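Local coordinates for malonyl CoA-acyl carrier protein transacylase (Burkholderia pseudomallei, PDB 3G87) that probably transfers the malonyl group from malonyl-CoA to holo-acyl carrier protein, releasing coenzyme A, at residues A[149-154]-A[169-174]; A[126-131]-A[186-191]; A[5-10]-A[268-273]. All coordinates share one frame; numbering follows the deposited sequence.

Contact 1 of 3, residues A[149-154]-A[169-174]; sequences LVDTAI and AHEIAR
A type I beta turn from Leu-149 to Thr-152 faces the first turns of helix 169-175, and the backbones come closest where the CA of Leu-149 lies 5.8 Å from the CA of Glu-171. Glu-171 carries most of the contact. Its CG stands anti to the carbonyl carbon (chi1 -73°), and the chain then runs extended, which carries the carboxylate into the mouth of the turn. There OE1 accepts two hydrogen bonds from different sides. The backbone N of Asp-151 reaches its syn lone pair at 3.1 Å, with a bent N-H...O angle of 143°, while the hydroxyl OG1 of Thr-152 donates to the anti lone pair of Glu-171 OE1 at 2.7 Å. Two donors on one oxygen fix the rotation of the carboxylate and hold the turn against the helix.

Apolar atoms pack along the Glu-171 chain and beside the threonine. Leu-149 slides past the Glu-171 side chain in the opposite direction, its CD2 4.0 Å from CG of Glu-171, and also touches Leu-144 of helix 137-146. Beyond the hydroxyl, CG2 of Thr-152 meets the CD1 end of Ile-172 at 4.1 Å.

OD2 of Asp-151 lies 4.4 Å from OE2 of Glu-171, a nearness of like charges that could be unfavourable. The salt bridge from OD1 of Asp-151 to Lys-198 probably offsets part of that cost.

Strand 153-159 leaves the turn and pairs antiparallel with strand 162-168, which runs directly into helix 169-175. The contact thus closes a beta-hairpin followed by a helix, with a helix-borne carboxylate accepting from the turn that precedes the hairpin, consistent with the ferredoxin-like small subdomain of malonyl transferases.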
ATOM      1  N   LEU A 149      15.531   7.514  20.028  1.00 26.31           N
ATOM      2  CA  LEU A 149      14.654   7.737  18.912  1.00 24.79           C
ATOM      3  C   LEU A 149      13.187   7.554  19.305  1.00 24.54           C
ATOM      4  O   LEU A 149      12.550   6.612  18.940  1.00 24.13           O
ATOM      5  CB  LEU A 149      15.052   6.854  17.766  1.00 23.82           C
ATOM      6  CG  LEU A 149      16.521   6.922  17.436  1.00 24.10           C
ATOM      7  CD1 LEU A 149      16.866   6.142  16.251  1.00 23.42           C
ATOM      8  CD2 LEU A 149      17.008   8.306  17.287  1.00 22.36           C
ATOM      9  N   VAL A 150      12.694   8.510  20.051  1.00 24.32           N
ATOM     10  CA  VAL A 150      11.448   8.411  20.769  1.00 24.44           C
ATOM     11  C   VAL A 150      10.189   8.515  19.926  1.00 25.37           C
ATOM     12  O   VAL A 150       9.193   8.001  20.289  1.00 26.31           O
ATOM     13  CB  VAL A 150      11.389   9.410  21.945  1.00 24.81           C
ATOM     14  CG1 VAL A 150      12.484   9.133  22.873  1.00 25.67           C
ATOM     15  CG2 VAL A 150      11.450  10.831  21.457  1.00 21.93           C
ATOM     16  N   ASP A 151      10.267   9.169  18.797  1.00 25.54           N
ATOM     17  CA  ASP A 151       9.131   9.386  17.959  1.00 25.45           C
ATOM     18  C   ASP A 151       9.166   8.546  16.713  1.00 24.44           C
ATOM     19  O   ASP A 151       8.468   8.786  15.805  1.00 24.32           O
ATOM     20  CB  ASP A 151       9.057  10.852  17.612  1.00 26.42           C
ATOM     21  CG  ASP A 151       8.663  11.693  18.774  1.00 28.35           C
ATOM     22  OD1 ASP A 151       7.814  11.270  19.499  1.00 31.90           O
ATOM     23  OD2 ASP A 151       9.195  12.774  18.961  1.00 29.94           O
ATOM     24  N   THR A 152       9.989   7.532  16.726  1.00 22.60           N
ATOM     25  CA  THR A 152      10.162   6.651  15.624  1.00 21.88           C
ATOM     26  C   THR A 152       9.573   5.307  15.958  1.00 21.40           C
ATOM     27  O   THR A 152       9.840   4.801  16.991  1.00 21.45           O
ATOM     28  CB  THR A 152      11.642   6.525  15.269  1.00 21.15           C
ATOM     29  OG1 THR A 152      12.135   7.789  14.938  1.00 23.32           O
ATOM     30  CG2 THR A 152      11.864   5.631  14.117  1.00 20.68           C
ATOM     31  N   ALA A 153       8.770   4.756  15.059  1.00 20.21           N
ATOM     32  CA  ALA A 153       8.148   3.436  15.248  1.00 18.18           C
ATOM     33  C   ALA A 153       8.068   2.576  13.972  1.00 18.11           C
ATOM     34  O   ALA A 153       8.407   3.023  12.872  1.00 18.29           O
ATOM     35  CB  ALA A 153       6.721   3.647  15.848  1.00 17.59           C
ATOM     36  N   ILE A 154       7.580   1.345  14.094  1.00 17.19           N
ATOM     37  CA  ILE A 154       7.377   0.553  12.931  1.00 17.92           C
ATOM     38  C   ILE A 154       6.133   1.047  12.153  1.00 17.45           C
ATOM     39  O   ILE A 154       5.026   1.201  12.724  1.00 16.53           O
ATOM     40  CB  ILE A 154       7.185  -0.919  13.269  1.00 18.51           C
ATOM     41  CG1 ILE A 154       8.214  -1.378  14.303  1.00 19.82           C
ATOM     42  CG2 ILE A 154       7.148  -1.761  11.972  1.00 19.64           C
ATOM     43  CD1 ILE A 154       9.568  -1.655  13.777  1.00 20.75           C
ATOM     44  N   ALA A 169      12.559  13.245  10.554  1.00 24.41           N
ATOM     45  CA  ALA A 169      13.664  13.118   9.620  1.00 24.73           C
ATOM     46  C   ALA A 169      15.030  12.904  10.269  1.00 25.05           C
ATOM     47  O   ALA A 169      15.806  12.038   9.850  1.00 25.74           O
ATOM     48  CB  ALA A 169      13.686  14.359   8.681  1.00 24.06           C
ATOM     49  N   HIS A 170      15.334  13.686  11.296  1.00 26.25           N
ATOM     50  CA  HIS A 170      16.638  13.573  11.964  1.00 26.29           C
ATOM     51  C   HIS A 170      16.835  12.238  12.694  1.00 25.54           C
ATOM     52  O   HIS A 170      17.951  11.680  12.679  1.00 25.70           O
ATOM     53  CB  HIS A 170      16.881  14.794  12.849  1.00 27.24           C
ATOM     54  CG  HIS A 170      16.016  14.853  14.070  1.00 29.86           C
ATOM     55  ND1 HIS A 170      16.415  14.335  15.290  1.00 33.21           N
ATOM     56  CD2 HIS A 170      14.798  15.419  14.279  1.00 32.49           C
ATOM     57  CE1 HIS A 170      15.464  14.546  16.188  1.00 33.81           C
ATOM     58  NE2 HIS A 170      14.468  15.197  15.599  1.00 31.46           N
ATOM     59  N   GLU A 171      15.743  11.686  13.228  1.00 25.21           N
ATOM     60  CA  GLU A 171      15.757  10.399  13.932  1.00 24.37           C
ATOM     61  C   GLU A 171      15.954   9.342  12.925  1.00 24.40           C
ATOM     62  O   GLU A 171      16.821   8.450  13.070  1.00 25.53           O
ATOM     63  CB  GLU A 171      14.478  10.167  14.711  1.00 24.89           C
ATOM     64  CG  GLU A 171      14.392  11.047  15.971  1.00 25.73           C
ATOM     65  CD  GLU A 171      13.316  10.630  17.004  1.00 28.54           C
ATOM     66  OE1 GLU A 171      12.570   9.635  16.810  1.00 28.74           O
ATOM     67  OE2 GLU A 171      13.208  11.325  18.046  1.00 27.90           O
ATOM     68  N   ILE A 172      15.204   9.440  11.841  1.00 23.84           N
ATOM     69  CA  ILE A 172      15.395   8.461  10.797  1.00 23.09           C
ATOM     70  C   ILE A 172      16.862   8.550  10.307  1.00 23.91           C
ATOM     71  O   ILE A 172      17.489   7.518  10.036  1.00 23.08           O
ATOM     72  CB  ILE A 172      14.378   8.614   9.648  1.00 22.60           C
ATOM     73  CG1 ILE A 172      12.952   8.172  10.098  1.00 22.05           C
ATOM     74  CG2 ILE A 172      14.861   7.871   8.437  1.00 21.43           C
ATOM     75  CD1 ILE A 172      12.687   6.624  10.270  1.00 12.66           C
ATOM     76  N   ALA A 173      17.403   9.747  10.198  1.00 24.03           N
ATOM     77  CA  ALA A 173      18.760   9.994   9.789  1.00 24.50           C
ATOM     78  C   ALA A 173      19.777   9.359  10.745  1.00 24.89           C
ATOM     79  O   ALA A 173      20.631   8.634  10.350  1.00 23.90           O
ATOM     80  CB  ALA A 173      18.971  11.463   9.692  1.00 23.25           C
ATOM     81  N   ARG A 174      19.611   9.598  12.040  1.00 25.96           N
ATOM     82  CA  ARG A 174      20.442   8.941  13.044  1.00 26.91           C
ATOM     83  C   ARG A 174      20.335   7.447  13.127  1.00 26.59           C
ATOM     84  O   ARG A 174      21.244   6.846  13.547  1.00 26.69           O
ATOM     85  CB  ARG A 174      20.272   9.552  14.411  1.00 26.93           C
ATOM     86  CG  ARG A 174      19.945  10.937  14.329  1.00 29.80           C
ATOM     87  CD  ARG A 174      20.593  11.813  15.295  1.00 33.93           C
ATOM     88  NE  ARG A 174      19.880  13.073  15.250  1.00 40.49           N
ATOM     89  CZ  ARG A 174      20.343  14.280  15.552  1.00 41.03           C
ATOM     90  NH1 ARG A 174      21.575  14.489  15.945  1.00 39.09           N
ATOM     91  NH2 ARG A 174      19.507  15.287  15.434  1.00 39.70           N
TER

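Contact 2 of 3, residues A[126-131]-A[186-191]; sequences DGAMAA and YLRLNT
One water is held by four groups from both segments: it receives weak bonds from Met-129 N and from Arg-188 NE, and donates to Leu-189 O at 2.7 Å and to Thr-191 O at 2.8 Å. It lies at the edge of the Arg-188 guanidinium, in its plane, and links the two segments here. Strands 127-133 and 185-188 are neighbours in an antiparallel sheet whose strand order and beta-alpha-beta-beta-alpha-beta succession fit the ferredoxin-like small subdomain of malonyl transferases.

Ala-131 and Leu-187 form a hydrogen-bonded pair, Ala-131 N to Leu-187 O and Leu-187 N to Ala-131 O, each 2.9 Å, and Ala-130 faces Arg-188 as a non-hydrogen-bonded pair. In segment 186-191, Leu-189 N also donates to Met-129 O.

The side of the sheet bearing Ala-130 is roofed by larger side chains. The Tyr-186 ring lies obliquely against Ala-130, while its OH bonds to Ile-172 O on helix 169-175. Arg-188 bends at chi2 (97°), bringing NH2 to 3.5 Å from the CB of Ala-128. Towards the other side, the bent end of Met-129 crosses Thr-191, its SD 3.8 Å from Thr-191 CG2.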
ATOM      1  N   ASP A 126       8.854  17.370   7.374  1.00 32.16           N
ATOM      2  CA  ASP A 126       9.730  17.012   8.450  1.00 31.41           C
ATOM      3  C   ASP A 126       9.754  15.549   8.920  1.00 28.45           C
ATOM      4  O   ASP A 126      10.402  15.245   9.828  1.00 28.33           O
ATOM      5  CB  ASP A 126       9.517  18.005   9.587  1.00 32.62           C
ATOM      6  CG  ASP A 126       9.986  19.419   9.230  1.00 37.05           C
ATOM      7  OD1 ASP A 126      10.986  19.561   8.530  1.00 41.67           O
ATOM      8  OD2 ASP A 126       9.360  20.401   9.634  1.00 41.48           O
ATOM      9  N   GLY A 127       9.099  14.651   8.228  1.00 25.82           N
ATOM     10  CA  GLY A 127       9.226  13.228   8.538  1.00 22.84           C
ATOM     11  C   GLY A 127      10.013  12.479   7.483  1.00 22.68           C
ATOM     12  O   GLY A 127      10.395  13.051   6.431  1.00 23.75           O
ATOM     13  N   ALA A 128      10.254  11.200   7.756  1.00 20.92           N
ATOM     14  CA  ALA A 128      10.964  10.324   6.881  1.00 19.12           C
ATOM     15  C   ALA A 128      10.643   8.843   7.206  1.00 19.75           C
ATOM     16  O   ALA A 128       9.995   8.527   8.242  1.00 18.86           O
ATOM     17  CB  ALA A 128      12.411  10.572   7.034  1.00 18.86           C
ATOM     18  N   MET A 129      11.147   7.944   6.344  1.00 19.05           N
ATOM     19  CA  MET A 129      11.006   6.492   6.499  1.00 19.13           C
ATOM     20  C   MET A 129      12.251   5.780   5.961  1.00 18.91           C
ATOM     21  O   MET A 129      12.955   6.321   5.107  1.00 19.99           O
ATOM     22  CB  MET A 129       9.780   5.989   5.725  1.00 19.43           C
ATOM     23  CG  MET A 129       8.454   6.748   6.000  1.00 19.06           C
ATOM     24  SD  MET A 129       7.142   6.210   4.878  1.00 20.05           S
ATOM     25  CE  MET A 129       6.661   4.613   5.547  1.00 18.35           C
ATOM     26  N   ALA A 130      12.496   4.568   6.436  1.00 18.48           N
ATOM     27  CA  ALA A 130      13.628   3.776   6.042  1.00 19.00           C
ATOM     28  C   ALA A 130      13.258   2.344   6.237  1.00 19.99           C
ATOM     29  O   ALA A 130      12.575   1.992   7.174  1.00 21.23           O
ATOM     30  CB  ALA A 130      14.824   4.116   6.860  1.00 19.16           C
ATOM     31  N   ALA A 131      13.685   1.502   5.322  1.00 21.33           N
ATOM     32  CA  ALA A 131      13.352   0.123   5.382  1.00 22.60           C
ATOM     33  C   ALA A 131      14.537  -0.553   6.026  1.00 24.60           C
ATOM     34  O   ALA A 131      15.714  -0.227   5.696  1.00 24.85           O
ATOM     35  CB  ALA A 131      13.123  -0.425   3.974  1.00 22.85           C
ATOM     36  N   TYR A 186      20.055  -0.990   5.996  1.00 33.15           N
ATOM     37  CA  TYR A 186      19.201   0.169   6.105  1.00 32.18           C
ATOM     38  C   TYR A 186      19.029   0.887   4.803  1.00 31.83           C
ATOM     39  O   TYR A 186      19.946   1.109   4.117  1.00 32.70           O
ATOM     40  CB  TYR A 186      19.750   1.098   7.180  1.00 31.82           C
ATOM     41  CG  TYR A 186      19.215   2.502   7.279  1.00 30.09           C
ATOM     42  CD1 TYR A 186      18.431   2.890   8.332  1.00 28.62           C
ATOM     43  CD2 TYR A 186      19.566   3.445   6.375  1.00 29.86           C
ATOM     44  CE1 TYR A 186      17.999   4.140   8.457  1.00 25.10           C
ATOM     45  CE2 TYR A 186      19.131   4.693   6.484  1.00 30.22           C
ATOM     46  CZ  TYR A 186      18.342   5.051   7.528  1.00 29.11           C
ATOM     47  OH  TYR A 186      17.903   6.323   7.615  1.00 25.00           O
ATOM     48  N   LEU A 187      17.820   1.264   4.484  1.00 31.35           N
ATOM     49  CA  LEU A 187      17.562   2.049   3.293  1.00 30.73           C
ATOM     50  C   LEU A 187      16.632   3.218   3.500  1.00 30.33           C
ATOM     51  O   LEU A 187      15.508   3.046   3.762  1.00 29.28           O
ATOM     52  CB  LEU A 187      17.105   1.141   2.153  1.00 30.96           C
ATOM     53  CG  LEU A 187      16.843   1.661   0.741  1.00 33.30           C
ATOM     54  CD1 LEU A 187      18.005   2.388   0.089  1.00 31.10           C
ATOM     55  CD2 LEU A 187      16.232   0.608  -0.169  1.00 32.58           C
ATOM     56  N   ARG A 188      17.143   4.417   3.362  1.00 30.77           N
ATOM     57  CA  ARG A 188      16.336   5.617   3.386  1.00 32.53           C
ATOM     58  C   ARG A 188      15.390   5.654   2.209  1.00 34.64           C
ATOM     59  O   ARG A 188      15.774   5.357   1.097  1.00 36.29           O
ATOM     60  CB  ARG A 188      17.180   6.882   3.389  1.00 30.99           C
ATOM     61  CG  ARG A 188      16.381   8.163   3.476  1.00 30.45           C
ATOM     62  CD  ARG A 188      16.284   8.709   4.848  1.00 26.24           C
ATOM     63  NE  ARG A 188      15.536   9.941   5.046  1.00 25.56           N
ATOM     64  CZ  ARG A 188      16.027  10.999   5.661  1.00 25.93           C
ATOM     65  NH1 ARG A 188      17.257  10.989   6.099  1.00 21.08           N
ATOM     66  NH2 ARG A 188      15.303  12.067   5.830  1.00 24.98           N
ATOM     67  N   LEU A 189      14.144   6.018   2.458  1.00 35.97           N
ATOM     68  CA  LEU A 189      13.149   6.021   1.419  1.00 36.45           C
ATOM     69  C   LEU A 189      12.857   7.423   1.006  1.00 37.56           C
ATOM     70  O   LEU A 189      13.215   8.343   1.666  1.00 37.18           O
ATOM     71  CB  LEU A 189      11.868   5.337   1.851  1.00 35.66           C
ATOM     72  CG  LEU A 189      11.849   3.962   2.471  1.00 34.76           C
ATOM     73  CD1 LEU A 189      10.465   3.542   2.658  1.00 33.08           C
ATOM     74  CD2 LEU A 189      12.550   2.985   1.657  1.00 36.03           C
ATOM     75  N   ASN A 190      12.181   7.564  -0.112  1.00 39.53           N
ATOM     76  CA  ASN A 190      11.764   8.876  -0.565  1.00 41.63           C
ATOM     77  C   ASN A 190      10.440   9.452  -0.159  1.00 41.42           C
ATOM     78  O   ASN A 190       9.437   9.120  -0.708  1.00 43.00           O
ATOM     79  CB  ASN A 190      11.907   8.969  -2.034  1.00 42.45           C
ATOM     80  CG  ASN A 190      13.082   9.694  -2.389  1.00 46.55           C
ATOM     81  OD1 ASN A 190      13.041  10.889  -2.575  1.00 50.87           O
ATOM     82  ND2 ASN A 190      14.183   8.989  -2.483  1.00 51.00           N
ATOM     83  N   THR A 191      10.472  10.356   0.796  1.00 40.56           N
ATOM     84  CA  THR A 191       9.281  10.982   1.381  1.00 39.55           C
ATOM     85  C   THR A 191       9.677  12.020   2.417  1.00 39.30           C
ATOM     86  O   THR A 191      10.721  11.907   3.064  1.00 39.71           O
ATOM     87  CB  THR A 191       8.239   9.941   2.021  1.00 40.23           C
ATOM     88  OG1 THR A 191       7.504  10.571   3.091  1.00 39.42           O
ATOM     89  CG2 THR A 191       8.922   8.678   2.553  1.00 38.91           C
TER
HETATM   90  O   HOH W   1      12.427   9.848   3.774  1.00 28.93           O

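Contact 3 of 3, residues A[5-10]-A[268-273]; sequences MLNTFM and AIEFTE
Thr-8 and Phe-271 sit side by side at the middle of two parallel strands, 6-11 and 269-273, their side chains pointing the same way and the ring atom CD1 of Phe-271 3.6 Å from CB of Thr-8. Backbone bonds join the strands throughout, the straightest being Thr-272 N to Thr-8 O, 2.8 Å long with an N-H...O angle of 176°.

The face bearing Thr-8, Met-10, Ile-269 and Phe-271 is the tightly packed one. Met-10 takes the cramped rotamer between its backbone N and carbonyl carbon (chi1 70°), then extends across Phe-271 at about a right angle. Its CE lies 3.8 Å from CB of Phe-271, and SD makes an oblique Met-aromatic contact 5.3 Å from the ring centroid. Helices 251-264 and 279-289 cover this face, Leu-259 touching both Ile-269 and Phe-271, and Val-284 both Met-10 and Phe-271.

The opposite face is mixed: Asn-7, Glu-270 and Thr-272 are polar, with the Phe-9 ring beside Thr-272. Thr-272 OG1 donates to Asn-7 OD1 at 2.9 Å, in the carbonyl plane and on a lone pair, while the amide of Asn-7 and the carboxylate of Glu-270 stack with planes 23° apart. The solvent end is at Met-5 and Ala-268, both exposed, where Met-5 CB rests on the Ala-268 carbonyl O, 3.4 Å away.

The hydroxyl of Thr-8, in contrast, is buried among apolar groups without a polar partner in the model, CD1 of Ile-269 being 3.8 Å from its OG1. Backbone bonding therefore sets the register of this pair of an inner and an edge strand, apolar contacts pack one face against the two helices, and the threonine-asparagine bond adds a directed polar link on the other.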
ATOM      1  N   MET A   5      -5.462 -22.808  -6.800  1.00 38.03           N
ATOM      2  CA  MET A   5      -6.779 -23.043  -6.095  1.00 36.54           C
ATOM      3  C   MET A   5      -7.468 -21.723  -5.649  1.00 33.52           C
ATOM      4  O   MET A   5      -7.957 -21.006  -6.509  1.00 33.44           O
ATOM      5  CB  MET A   5      -6.631 -24.102  -4.971  1.00 38.26           C
ATOM      6  CG  MET A   5      -7.808 -25.039  -4.652  1.00 40.99           C
ATOM      7  SD  MET A   5      -8.719 -25.687  -6.088  1.00 52.78           S
ATOM      8  CE  MET A   5      -7.727 -27.082  -6.717  1.00 46.85           C
ATOM      9  N   LEU A   6      -7.511 -21.392  -4.360  1.00 29.96           N
ATOM     10  CA  LEU A   6      -8.017 -20.062  -3.934  1.00 26.65           C
ATOM     11  C   LEU A   6      -7.075 -18.990  -4.432  1.00 25.52           C
ATOM     12  O   LEU A   6      -5.877 -19.145  -4.292  1.00 25.87           O
ATOM     13  CB  LEU A   6      -8.074 -19.950  -2.431  1.00 25.43           C
ATOM     14  CG  LEU A   6      -9.099 -20.721  -1.632  1.00 24.97           C
ATOM     15  CD1 LEU A   6      -8.665 -20.769  -0.182  1.00 21.23           C
ATOM     16  CD2 LEU A   6     -10.465 -20.033  -1.736  1.00 25.63           C
ATOM     17  N   ASN A   7      -7.599 -17.902  -5.007  1.00 24.34           N
ATOM     18  CA  ASN A   7      -6.754 -16.852  -5.604  1.00 21.91           C
ATOM     19  C   ASN A   7      -6.886 -15.487  -4.888  1.00 20.85           C
ATOM     20  O   ASN A   7      -7.991 -14.955  -4.754  1.00 20.28           O
ATOM     21  CB  ASN A   7      -7.162 -16.733  -7.053  1.00 21.58           C
ATOM     22  CG  ASN A   7      -6.214 -15.881  -7.900  1.00 22.51           C
ATOM     23  OD1 ASN A   7      -5.128 -15.435  -7.489  1.00 23.87           O
ATOM     24  ND2 ASN A   7      -6.632 -15.684  -9.140  1.00 20.97           N
ATOM     25  N   THR A   8      -5.772 -14.946  -4.468  1.00 18.55           N
ATOM     26  CA  THR A   8      -5.675 -13.627  -3.910  1.00 17.94           C
ATOM     27  C   THR A   8      -5.123 -12.604  -4.888  1.00 17.22           C
ATOM     28  O   THR A   8      -4.060 -12.726  -5.322  1.00 16.35           O
ATOM     29  CB  THR A   8      -4.800 -13.587  -2.644  1.00 17.43           C
ATOM     30  OG1 THR A   8      -5.321 -14.454  -1.667  1.00 18.92           O
ATOM     31  CG2 THR A   8      -4.791 -12.268  -2.100  1.00 16.83           C
ATOM     32  N   PHE A   9      -5.893 -11.606  -5.224  1.00 16.58           N
ATOM     33  CA  PHE A   9      -5.396 -10.478  -5.974  1.00 16.39           C
ATOM     34  C   PHE A   9      -4.828  -9.441  -5.001  1.00 16.12           C
ATOM     35  O   PHE A   9      -5.423  -9.105  -4.030  1.00 15.86           O
ATOM     36  CB  PHE A   9      -6.462  -9.838  -6.885  1.00 17.31           C
ATOM     37  CG  PHE A   9      -6.884 -10.652  -8.098  1.00 18.46           C
ATOM     38  CD1 PHE A   9      -6.473 -11.925  -8.320  1.00 19.69           C
ATOM     39  CD2 PHE A   9      -7.712 -10.103  -9.019  1.00 23.80           C
ATOM     40  CE1 PHE A   9      -6.877 -12.619  -9.407  1.00 20.88           C
ATOM     41  CE2 PHE A   9      -8.101 -10.791 -10.122  1.00 25.79           C
ATOM     42  CZ  PHE A   9      -7.676 -12.077 -10.297  1.00 23.22           C
ATOM     43  N   MET A  10      -3.631  -8.993  -5.296  1.00 15.26           N
ATOM     44  CA  MET A  10      -2.867  -8.077  -4.499  1.00 14.96           C
ATOM     45  C   MET A  10      -2.291  -6.902  -5.277  1.00 14.80           C
ATOM     46  O   MET A  10      -1.866  -7.051  -6.360  1.00 15.17           O
ATOM     47  CB  MET A  10      -1.834  -8.812  -3.630  1.00 15.02           C
ATOM     48  CG  MET A  10      -0.652  -9.449  -4.281  1.00 13.02           C
ATOM     49  SD  MET A  10       0.265 -10.430  -3.176  1.00 16.41           S
ATOM     50  CE  MET A  10       1.616 -10.821  -4.151  1.00  7.19           C
ATOM     51  N   ALA A 268      -5.400 -24.983  -1.456  1.00 27.70           N
ATOM     52  CA  ALA A 268      -4.174 -24.301  -1.747  1.00 26.26           C
ATOM     53  C   ALA A 268      -4.472 -22.826  -1.995  1.00 25.02           C
ATOM     54  O   ALA A 268      -5.578 -22.459  -2.184  1.00 26.02           O
ATOM     55  CB  ALA A 268      -3.491 -24.918  -2.895  1.00 25.79           C
ATOM     56  N   ILE A 269      -3.458 -22.002  -1.965  1.00 22.78           N
ATOM     57  CA  ILE A 269      -3.615 -20.554  -2.166  1.00 19.70           C
ATOM     58  C   ILE A 269      -2.468 -19.941  -3.007  1.00 19.87           C
ATOM     59  O   ILE A 269      -1.289 -20.239  -2.817  1.00 18.91           O
ATOM     60  CB  ILE A 269      -3.797 -19.794  -0.842  1.00 19.48           C
ATOM     61  CG1 ILE A 269      -4.201 -18.344  -1.098  1.00 18.01           C
ATOM     62  CG2 ILE A 269      -2.581 -19.922   0.126  1.00 13.29           C
ATOM     63  CD1 ILE A 269      -5.127 -17.820   0.003  1.00 22.16           C
ATOM     64  N   GLU A 270      -2.848 -19.132  -3.985  1.00 18.70           N
ATOM     65  CA  GLU A 270      -1.872 -18.369  -4.773  1.00 18.37           C
ATOM     66  C   GLU A 270      -2.160 -16.855  -4.676  1.00 16.61           C
ATOM     67  O   GLU A 270      -3.263 -16.453  -4.304  1.00 16.21           O
ATOM     68  CB  GLU A 270      -1.908 -18.826  -6.228  1.00 17.05           C
ATOM     69  CG  GLU A 270      -3.251 -18.580  -6.864  1.00 20.12           C
ATOM     70  CD  GLU A 270      -3.243 -18.722  -8.375  1.00 26.01           C
ATOM     71  OE1 GLU A 270      -2.255 -18.335  -9.041  1.00 29.77           O
ATOM     72  OE2 GLU A 270      -4.260 -19.193  -8.903  1.00 29.28           O
ATOM     73  N   PHE A 271      -1.177 -16.053  -5.069  1.00 16.36           N
ATOM     74  CA  PHE A 271      -1.166 -14.593  -4.951  1.00 16.46           C
ATOM     75  C   PHE A 271      -0.813 -13.927  -6.270  1.00 17.73           C
ATOM     76  O   PHE A 271       0.269 -14.114  -6.852  1.00 19.02           O
ATOM     77  CB  PHE A 271      -0.196 -14.142  -3.841  1.00 14.43           C
ATOM     78  CG  PHE A 271      -0.582 -14.667  -2.475  1.00 15.37           C
ATOM     79  CD1 PHE A 271      -1.405 -13.932  -1.627  1.00 11.49           C
ATOM     80  CD2 PHE A 271      -0.139 -15.929  -2.046  1.00 14.31           C
ATOM     81  CE1 PHE A 271      -1.776 -14.473  -0.401  1.00 10.48           C
ATOM     82  CE2 PHE A 271      -0.523 -16.455  -0.842  1.00  9.37           C
ATOM     83  CZ  PHE A 271      -1.328 -15.708  -0.025  1.00 12.29           C
ATOM     84  N   THR A 272      -1.729 -13.138  -6.777  1.00 18.73           N
ATOM     85  CA  THR A 272      -1.485 -12.556  -8.061  1.00 18.47           C
ATOM     86  C   THR A 272      -1.301 -11.054  -7.866  1.00 17.90           C
ATOM     87  O   THR A 272      -2.254 -10.382  -7.478  1.00 17.04           O
ATOM     88  CB  THR A 272      -2.649 -12.807  -8.971  1.00 19.92           C
ATOM     89  OG1 THR A 272      -2.981 -14.218  -8.971  1.00 22.00           O
ATOM     90  CG2 THR A 272      -2.318 -12.275 -10.424  1.00 21.40           C
ATOM     91  N   GLU A 273      -0.096 -10.551  -8.154  1.00 15.60           N
ATOM     92  CA  GLU A 273       0.187  -9.150  -8.023  1.00 15.81           C
ATOM     93  C   GLU A 273      -0.319  -8.430  -9.225  1.00 17.16           C
ATOM     94  O   GLU A 273       0.107  -8.726 -10.382  1.00 16.45           O
ATOM     95  CB  GLU A 273       1.690  -8.879  -7.874  1.00 15.48           C
ATOM     96  CG  GLU A 273       2.062  -7.426  -7.553  1.00 12.98           C
ATOM     97  CD  GLU A 273       3.475  -7.312  -6.969  1.00 17.81           C
ATOM     98  OE1 GLU A 273       4.219  -8.327  -7.024  1.00 19.86           O
ATOM     99  OE2 GLU A 273       3.868  -6.241  -6.440  1.00 15.22           O
TER

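Contacts 1 and 2 are neighbours, their centres 10 Å apart, and share the four-stranded antiparallel sheet: helix 169-175 lies against strands 127-133 and 185-188, and a probable hydrogen bond from Ala-169 N to Asp-126 O joins the two contacts. Contact 3 lies across the chain's centre in the parallel sheet, about 36 Å from contact 1 and 30 Å from contact 2, centre to centre. Along the chain they nest: contact 1 falls within the loop closed by contact 2, and both within the loop closed by contact 3. The antiparallel part is thus inserted in the chain between parallel-sheet strands 87-90 and 223-224, consistent with the two-subdomain build of acyltransferases of this family.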